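Local coordinates for protein putative metalloprotease II (Bacteroides fragilis, PDB 4ON1) that probably acts as a zinc-dependent endopeptidase of the fragilysin type, here with its N-terminal domain still attached, at residues I66-R71 / Q90-I95; I107-K112 / S215-I220. All coordinates share one frame; numbering follows the deposited sequence.

In the fold
The centres of contacts 1 and 2 are about 9 Å apart because each takes one of two successive antiparallel strands, 92-99 and 102-109 respectively. Ala93 N to Val108 O (2.7 Å) and Ser91 O to Lys110 N (2.9 Å), probably hydrogen bonds, fix that alignment, and the rings of Tyr92 and Tyr109 meet with their planes about 35° apart. Helix 217-230 connects the two: its first turn makes up most of the second segment of contact 2, and its Thr221 reaches the tyrosine-glutamate pair of contact 1. Both lie away from the zinc, held by Asp176, His334, His338 and His344, and join a hairpin end to strand 92-99 and strand 102-109 to the helix.

Contact 1: residues I66-R71 / Q90-I95; sequences IEESNR and QSYATI
Tyr92 donates its phenolic hydrogen to Glu68, with OH only 2.5 Å from OE1, and this short bond carries the tight part of the contact. OE1 lies in the plane of the ring at its edge and accepts through its syn lone pair, while the carboxylate is turned 37° from the ring. The glutamate chain reaches across fully extended, with CG anti to the backbone N (chi1 174°). Its other oxygen, OE2, is bonded to Ser89 OG and to a water at 2.6 Å, and Tyr92 OH is also bonded to Thr221 OG1 of helix 217-230; both ends of the pair are therefore fixed by further bonds. The solvent side is looser. There the aliphatic CB, CG and CD of Arg71 lie against the side-chain amide of Gln90, CD standing 3.6 Å from OE1, with guanidinium and amide planes 54° apart. A water bridges them, 2.8 Å from both Arg71 NE and Gln90 OE1, and Arg71 NH1 bonds back to Asn70 O. Glu68 and Arg71 are joined by reciprocal backbone bonds, and Ser69 and Asn70 both lie in the left-handed region with positive phi: a two-residue beta-hairpin turn of type I'/III' between strands 52-68 and 71-78.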
ATOM      1  N   ILE A  66       8.652   8.374  -2.321  1.00 14.53           N
ATOM      2  CA  ILE A  66       7.625   7.965  -3.270  1.00 12.36           C
ATOM      3  C   ILE A  66       7.533   8.969  -4.414  1.00 18.64           C
ATOM      4  O   ILE A  66       7.433  10.179  -4.190  1.00 15.88           O
ATOM      5  CB  ILE A  66       6.237   7.840  -2.605  1.00 11.14           C
ATOM      6  CG1 ILE A  66       6.302   6.920  -1.378  1.00 14.59           C
ATOM      7  CG2 ILE A  66       5.196   7.353  -3.614  1.00  9.70           C
ATOM      8  CD1 ILE A  66       5.016   6.915  -0.566  1.00 10.37           C
ATOM      9  N   GLU A  67       7.589   8.465  -5.639  1.00 17.16           N
ATOM     10  CA  GLU A  67       7.435   9.307  -6.816  1.00 11.70           C
ATOM     11  C   GLU A  67       6.164   8.924  -7.547  1.00 14.58           C
ATOM     12  O   GLU A  67       5.988   7.774  -7.948  1.00 14.45           O
ATOM     13  CB  GLU A  67       8.645   9.179  -7.737  1.00 23.98           C
ATOM     14  CG  GLU A  67       8.480   9.866  -9.077  1.00 44.29           C
ATOM     15  CD  GLU A  67       9.483   9.372 -10.108  1.00 63.34           C
ATOM     16  OE1 GLU A  67      10.552   8.857  -9.707  1.00 73.57           O
ATOM     17  OE2 GLU A  67       9.191   9.479 -11.319  1.00 57.94           O
ATOM     18  N   GLU A  68       5.273   9.899  -7.682  1.00 13.20           N
ATOM     19  CA  GLU A  68       3.969   9.724  -8.305  1.00 19.00           C
ATOM     20  C   GLU A  68       3.741  10.876  -9.289  1.00 17.53           C
ATOM     21  O   GLU A  68       3.746  12.047  -8.891  1.00 18.16           O
ATOM     22  CB  GLU A  68       2.883   9.694  -7.226  1.00 13.22           C
ATOM     23  CG  GLU A  68       1.446   9.658  -7.708  1.00 24.88           C
ATOM     24  CD  GLU A  68       0.473   9.964  -6.577  1.00 30.87           C
ATOM     25  OE1 GLU A  68       0.148   9.039  -5.795  1.00 23.38           O
ATOM     26  OE2 GLU A  68       0.053  11.142  -6.450  1.00 18.76           O
ATOM     27  N   SER A  69       3.581  10.551 -10.568  1.00 17.63           N
ATOM     28  CA  SER A  69       3.491  11.575 -11.615  1.00 24.36           C
ATOM     29  C   SER A  69       4.641  12.568 -11.527  1.00 24.18           C
ATOM     30  O   SER A  69       4.430  13.783 -11.604  1.00 27.81           O
ATOM     31  CB  SER A  69       2.162  12.329 -11.522  1.00 28.53           C
ATOM     32  OG  SER A  69       1.068  11.442 -11.671  1.00 37.00           O
ATOM     33  N   ASN A  70       5.847  12.039 -11.339  1.00 22.27           N
ATOM     34  CA  ASN A  70       7.056  12.839 -11.147  1.00 25.01           C
ATOM     35  C   ASN A  70       6.946  13.846 -10.006  1.00 20.29           C
ATOM     36  O   ASN A  70       7.567  14.909 -10.057  1.00 24.70           O
ATOM     37  CB  ASN A  70       7.409  13.581 -12.435  1.00 36.91           C
ATOM     38  CG  ASN A  70       7.517  12.652 -13.621  1.00 57.96           C
ATOM     39  OD1 ASN A  70       8.437  11.837 -13.707  1.00 57.11           O
ATOM     40  ND2 ASN A  70       6.575  12.773 -14.550  1.00 62.22           N
ATOM     41  N   ARG A  71       6.164  13.513  -8.983  1.00 15.19           N
ATOM     42  CA  ARG A  71       6.041  14.380  -7.812  1.00 20.07           C
ATOM     43  C   ARG A  71       6.174  13.553  -6.541  1.00 20.42           C
ATOM     44  O   ARG A  71       5.767  12.393  -6.515  1.00 15.28           O
ATOM     45  CB  ARG A  71       4.703  15.112  -7.802  1.00 16.53           C
ATOM     46  CG  ARG A  71       4.468  16.085  -8.957  1.00 21.35           C
ATOM     47  CD  ARG A  71       5.366  17.303  -8.892  1.00 31.94           C
ATOM     48  NE  ARG A  71       5.049  18.247  -9.964  1.00 42.21           N
ATOM     49  CZ  ARG A  71       5.674  18.295 -11.136  1.00 45.62           C
ATOM     50  NH1 ARG A  71       6.638  17.426 -11.412  1.00 37.78           N
ATOM     51  NH2 ARG A  71       5.315  19.195 -12.041  1.00 47.84           N
ATOM     52  N   GLN A  90       0.121  15.692  -3.904  1.00 14.46           N
ATOM     53  CA  GLN A  90      -0.326  16.972  -4.430  1.00 23.57           C
ATOM     54  C   GLN A  90      -1.759  16.889  -4.967  1.00 22.40           C
ATOM     55  O   GLN A  90      -2.414  17.913  -5.140  1.00 17.70           O
ATOM     56  CB  GLN A  90       0.633  17.469  -5.518  1.00 18.82           C
ATOM     57  CG  GLN A  90       1.984  17.885  -4.951  1.00 25.94           C
ATOM     58  CD  GLN A  90       2.952  18.369  -6.007  1.00 36.04           C
ATOM     59  OE1 GLN A  90       2.566  18.645  -7.144  1.00 44.32           O
ATOM     60  NE2 GLN A  90       4.218  18.495  -5.627  1.00 27.54           N
ATOM     61  N   SER A  91      -2.246  15.670  -5.195  1.00 12.62           N
ATOM     62  CA  SER A  91      -3.573  15.447  -5.783  1.00 21.76           C
ATOM     63  C   SER A  91      -4.613  14.913  -4.796  1.00 18.54           C
ATOM     64  O   SER A  91      -5.817  14.926  -5.072  1.00 13.83           O
ATOM     65  CB  SER A  91      -3.467  14.470  -6.952  1.00 23.25           C
ATOM     66  OG  SER A  91      -2.541  14.938  -7.909  1.00 36.91           O
ATOM     67  N   TYR A  92      -4.149  14.393  -3.668  1.00  9.49           N
ATOM     68  CA  TYR A  92      -5.057  13.799  -2.702  1.00 13.34           C
ATOM     69  C   TYR A  92      -4.348  13.672  -1.361  1.00 20.47           C
ATOM     70  O   TYR A  92      -3.129  13.801  -1.281  1.00 12.88           O
ATOM     71  CB  TYR A  92      -5.538  12.423  -3.188  1.00  8.91           C
ATOM     72  CG  TYR A  92      -4.392  11.451  -3.323  1.00 13.28           C
ATOM     73  CD1 TYR A  92      -3.955  10.708  -2.229  1.00 16.78           C
ATOM     74  CD2 TYR A  92      -3.719  11.311  -4.528  1.00 14.60           C
ATOM     75  CE1 TYR A  92      -2.899   9.842  -2.337  1.00 15.78           C
ATOM     76  CE2 TYR A  92      -2.656  10.442  -4.650  1.00 12.09           C
ATOM     77  CZ  TYR A  92      -2.253   9.713  -3.545  1.00 15.04           C
ATOM     78  OH  TYR A  92      -1.194   8.852  -3.636  1.00 16.18           O
ATOM     79  N   ALA A  93      -5.110  13.381  -0.317  1.00 10.09           N
ATOM     80  CA  ALA A  93      -4.522  13.085   0.981  1.00 13.11           C
ATOM     81  C   ALA A  93      -5.412  12.090   1.684  1.00 17.44           C
ATOM     82  O   ALA A  93      -6.606  11.991   1.377  1.00 15.91           O
ATOM     83  CB  ALA A  93      -4.354  14.353   1.823  1.00  9.45           C
ATOM     84  N   THR A  94      -4.832  11.322   2.599  1.00 11.49           N
ATOM     85  CA  THR A  94      -5.601  10.322   3.331  1.00 14.94           C
ATOM     86  C   THR A  94      -5.166  10.277   4.778  1.00 15.49           C
ATOM     87  O   THR A  94      -4.045  10.649   5.108  1.00 15.52           O
ATOM     88  CB  THR A  94      -5.429   8.890   2.753  1.00 25.98           C
ATOM     89  OG1 THR A  94      -4.101   8.428   3.018  1.00 35.79           O
ATOM     90  CG2 THR A  94      -5.704   8.858   1.254  1.00 24.70           C
ATOM     91  N   ILE A  95      -6.066   9.799   5.624  1.00 17.02           N
ATOM     92  CA  ILE A  95      -5.767   9.447   6.997  1.00 16.93           C
ATOM     93  C   ILE A  95      -6.353   8.076   7.238  1.00 26.55           C
ATOM     94  O   ILE A  95      -7.485   7.804   6.837  1.00 20.49           O
ATOM     95  CB  ILE A  95      -6.374  10.428   8.026  1.00 28.92           C
ATOM     96  CG1 ILE A  95      -5.824  11.839   7.853  1.00 31.58           C
ATOM     97  CG2 ILE A  95      -6.081   9.955   9.445  1.00 32.44           C
ATOM     98  CD1 ILE A  95      -6.176  12.747   9.019  1.00 38.60           C
TER
HETATM   99  O   HOH W   1      -1.799  11.622  -8.229  1.00 42.45           O
HETATM  100  O   HOH W   2       3.785  20.455  -8.898  1.00 39.81           O

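Contact 2: residues I107-K112 / S215-I220; sequences IVYKDK and SLEHDI
The hydroxyl of Tyr109 meets the imidazole of His218 at its edge, OH to ND1 being 2.7 Å, in a hydrogen bond whose proton could sit on either atom. The ring planes are nearly perpendicular (88°), yet the hydroxyl lies in the imidazole plane and ND1 in the phenol plane, an approach consistent with an in-plane bond at ND1. Ile107 packs on the same imidazole: its CG2 is 4.0 Å from the ring centroid and 6° off the normal, a CH-pi contact over one face, while its CD1 approaches NE2 at 3.5 Å. At the other flank of the phenol, Glu217 OE2 comes to 3.6 Å from Tyr109 CE2, near the ring plane. In the next shell, NE2 of His218 is bonded to Tyr122 OH, so both imidazole nitrogens have partners and the rotation of the ring is fixed. Glu217, its chain bent at chi2 (91°), directs OE1 into a salt bridge with Arg114. Tyr122 and Arg114 both come from helix 112-126, which begins just after the strand, with Asp111 as its N-cap. The first turn of helix 217-230 thus packs against strand 102-109 and helix 112-126, with Tyr92 and Thr94 of strand 92-99 alongside.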
ATOM      1  N   ILE A 107     -10.555   9.831   2.885  1.00 12.95           N
ATOM      2  CA  ILE A 107      -9.940  10.109   1.592  1.00  9.82           C
ATOM      3  C   ILE A 107     -10.418  11.459   1.048  1.00 17.94           C
ATOM      4  O   ILE A 107     -11.624  11.712   0.964  1.00 14.16           O
ATOM      5  CB  ILE A 107     -10.269   8.976   0.583  1.00 18.13           C
ATOM      6  CG1 ILE A 107      -9.785   7.623   1.126  1.00 17.05           C
ATOM      7  CG2 ILE A 107      -9.695   9.275  -0.800  1.00 14.90           C
ATOM      8  CD1 ILE A 107     -10.582   6.428   0.601  1.00 26.32           C
ATOM      9  N   VAL A 108      -9.470  12.329   0.711  1.00 12.20           N
ATOM     10  CA  VAL A 108      -9.776  13.627   0.119  1.00 16.94           C
ATOM     11  C   VAL A 108      -8.937  13.866  -1.132  1.00 20.46           C
ATOM     12  O   VAL A 108      -7.718  13.766  -1.095  1.00 18.14           O
ATOM     13  CB  VAL A 108      -9.538  14.791   1.129  1.00 20.85           C
ATOM     14  CG1 VAL A 108     -10.595  14.791   2.197  1.00 29.60           C
ATOM     15  CG2 VAL A 108      -8.159  14.689   1.784  1.00 16.88           C
ATOM     16  N   TYR A 109      -9.604  14.192  -2.237  1.00 13.04           N
ATOM     17  CA  TYR A 109      -8.932  14.553  -3.483  1.00 19.59           C
ATOM     18  C   TYR A 109      -9.020  16.050  -3.733  1.00 18.04           C
ATOM     19  O   TYR A 109     -10.036  16.668  -3.436  1.00 19.85           O
ATOM     20  CB  TYR A 109      -9.542  13.796  -4.663  1.00 12.38           C
ATOM     21  CG  TYR A 109      -8.953  12.419  -4.864  1.00 17.31           C
ATOM     22  CD1 TYR A 109      -9.211  11.390  -3.967  1.00  9.66           C
ATOM     23  CD2 TYR A 109      -8.147  12.150  -5.961  1.00 16.23           C
ATOM     24  CE1 TYR A 109      -8.669  10.130  -4.154  1.00 17.01           C
ATOM     25  CE2 TYR A 109      -7.613  10.899  -6.162  1.00 11.95           C
ATOM     26  CZ  TYR A 109      -7.874   9.894  -5.254  1.00 14.54           C
ATOM     27  OH  TYR A 109      -7.337   8.651  -5.458  1.00 16.57           O
ATOM     28  N   LYS A 110      -7.957  16.639  -4.271  1.00 18.24           N
ATOM     29  CA  LYS A 110      -7.956  18.080  -4.497  1.00 15.77           C
ATOM     30  C   LYS A 110      -8.956  18.476  -5.575  1.00 18.90           C
ATOM     31  O   LYS A 110      -9.700  19.452  -5.427  1.00 17.05           O
ATOM     32  CB  LYS A 110      -6.564  18.581  -4.870  1.00 16.69           C
ATOM     33  CG  LYS A 110      -6.539  20.084  -5.106  1.00 24.70           C
ATOM     34  CD  LYS A 110      -5.133  20.620  -5.323  1.00 39.79           C
ATOM     35  CE  LYS A 110      -4.449  19.922  -6.476  1.00 46.90           C
ATOM     36  NZ  LYS A 110      -3.094  20.491  -6.739  1.00 55.46           N
ATOM     37  N   ASP A 111      -8.977  17.709  -6.654  1.00 17.56           N
ATOM     38  CA  ASP A 111      -9.853  18.006  -7.782  1.00 20.35           C
ATOM     39  C   ASP A 111     -11.262  17.474  -7.519  1.00 24.71           C
ATOM     40  O   ASP A 111     -11.445  16.281  -7.276  1.00 22.70           O
ATOM     41  CB  ASP A 111      -9.279  17.406  -9.066  1.00 19.66           C
ATOM     42  CG  ASP A 111     -10.159  17.664 -10.272  1.00 34.91           C
ATOM     43  OD1 ASP A 111      -9.956  18.697 -10.946  1.00 55.36           O
ATOM     44  OD2 ASP A 111     -11.060  16.840 -10.538  1.00 51.34           O
ATOM     45  N   LYS A 112     -12.253  18.365  -7.553  1.00 15.49           N
ATOM     46  CA  LYS A 112     -13.629  17.982  -7.239  1.00 22.64           C
ATOM     47  C   LYS A 112     -14.179  16.902  -8.172  1.00 23.77           C
ATOM     48  O   LYS A 112     -14.860  15.981  -7.718  1.00 25.36           O
ATOM     49  CB  LYS A 112     -14.556  19.201  -7.291  1.00 39.88           C
ATOM     50  CG  LYS A 112     -16.031  18.820  -7.199  1.00 61.98           C
ATOM     51  CD  LYS A 112     -16.980  20.005  -7.092  1.00 79.01           C
ATOM     52  CE  LYS A 112     -18.403  19.523  -6.800  1.00 75.58           C
ATOM     53  NZ  LYS A 112     -19.316  20.615  -6.362  1.00 75.57           N
ATOM     54  N   SER A 215      -6.496   0.854 -10.957  1.00 16.24           N
ATOM     55  CA  SER A 215      -5.863   1.145  -9.665  1.00 14.76           C
ATOM     56  C   SER A 215      -6.037   2.618  -9.310  1.00 22.77           C
ATOM     57  O   SER A 215      -5.679   3.490 -10.101  1.00 17.00           O
ATOM     58  CB  SER A 215      -4.377   0.791  -9.691  1.00 16.97           C
ATOM     59  OG  SER A 215      -4.189  -0.604  -9.555  1.00 16.80           O
ATOM     60  N   LEU A 216      -6.585   2.893  -8.126  1.00 15.04           N
ATOM     61  CA  LEU A 216      -6.802   4.267  -7.693  1.00 17.75           C
ATOM     62  C   LEU A 216      -5.540   4.843  -7.058  1.00 21.89           C
ATOM     63  O   LEU A 216      -4.835   4.145  -6.337  1.00 12.75           O
ATOM     64  CB  LEU A 216      -7.969   4.336  -6.707  1.00 19.34           C
ATOM     65  CG  LEU A 216      -9.284   3.704  -7.167  1.00 22.79           C
ATOM     66  CD1 LEU A 216     -10.377   3.888  -6.101  1.00 19.85           C
ATOM     67  CD2 LEU A 216      -9.726   4.269  -8.520  1.00 15.17           C
ATOM     68  N   GLU A 217      -5.273   6.123  -7.319  1.00 13.04           N
ATOM     69  CA  GLU A 217      -4.051   6.773  -6.844  1.00 18.58           C
ATOM     70  C   GLU A 217      -3.799   6.569  -5.348  1.00 18.77           C
ATOM     71  O   GLU A 217      -2.713   6.139  -4.954  1.00 13.69           O
ATOM     72  CB  GLU A 217      -4.104   8.275  -7.162  1.00 21.05           C
ATOM     73  CG  GLU A 217      -4.318   8.598  -8.635  1.00 32.19           C
ATOM     74  CD  GLU A 217      -5.784   8.746  -8.990  1.00 35.65           C
ATOM     75  OE1 GLU A 217      -6.500   7.727  -8.917  1.00 25.96           O
ATOM     76  OE2 GLU A 217      -6.229   9.869  -9.325  1.00 23.70           O
ATOM     77  N   HIS A 218      -4.802   6.851  -4.519  1.00 13.38           N
ATOM     78  CA  HIS A 218      -4.640   6.735  -3.072  1.00 13.56           C
ATOM     79  C   HIS A 218      -4.530   5.280  -2.612  1.00 12.80           C
ATOM     80  O   HIS A 218      -3.931   5.002  -1.577  1.00 15.53           O
ATOM     81  CB  HIS A 218      -5.805   7.405  -2.343  1.00 15.02           C
ATOM     82  CG  HIS A 218      -7.088   6.654  -2.461  1.00 21.35           C
ATOM     83  ND1 HIS A 218      -7.910   6.754  -3.563  1.00 15.89           N
ATOM     84  CD2 HIS A 218      -7.674   5.758  -1.631  1.00 15.79           C
ATOM     85  CE1 HIS A 218      -8.959   5.969  -3.397  1.00 22.73           C
ATOM     86  NE2 HIS A 218      -8.840   5.350  -2.233  1.00 23.75           N
ATOM     87  N   ASP A 219      -5.133   4.355  -3.353  1.00 16.28           N
ATOM     88  CA  ASP A 219      -4.984   2.936  -3.030  1.00 14.30           C
ATOM     89  C   ASP A 219      -3.531   2.480  -3.181  1.00 16.32           C
ATOM     90  O   ASP A 219      -3.015   1.740  -2.347  1.00 18.31           O
ATOM     91  CB  ASP A 219      -5.881   2.066  -3.917  1.00 12.09           C
ATOM     92  CG  ASP A 219      -7.317   2.015  -3.425  1.00 28.17           C
ATOM     93  OD1 ASP A 219      -7.537   2.168  -2.203  1.00 27.72           O
ATOM     94  OD2 ASP A 219      -8.223   1.803  -4.259  1.00 23.92           O
ATOM     95  N   ILE A 220      -2.878   2.926  -4.249  1.00 12.26           N
ATOM     96  CA  ILE A 220      -1.491   2.544  -4.492  1.00 13.34           C
ATOM     97  C   ILE A 220      -0.599   2.980  -3.335  1.00 12.03           C
ATOM     98  O   ILE A 220       0.215   2.200  -2.835  1.00 12.93           O
ATOM     99  CB  ILE A 220      -0.977   3.141  -5.814  1.00 15.25           C
ATOM    100  CG1 ILE A 220      -1.802   2.585  -6.980  1.00 15.57           C
ATOM    101  CG2 ILE A 220       0.496   2.815  -6.021  1.00 12.23           C
ATOM    102  CD1 ILE A 220      -1.503   3.240  -8.320  1.00 17.52           C
TER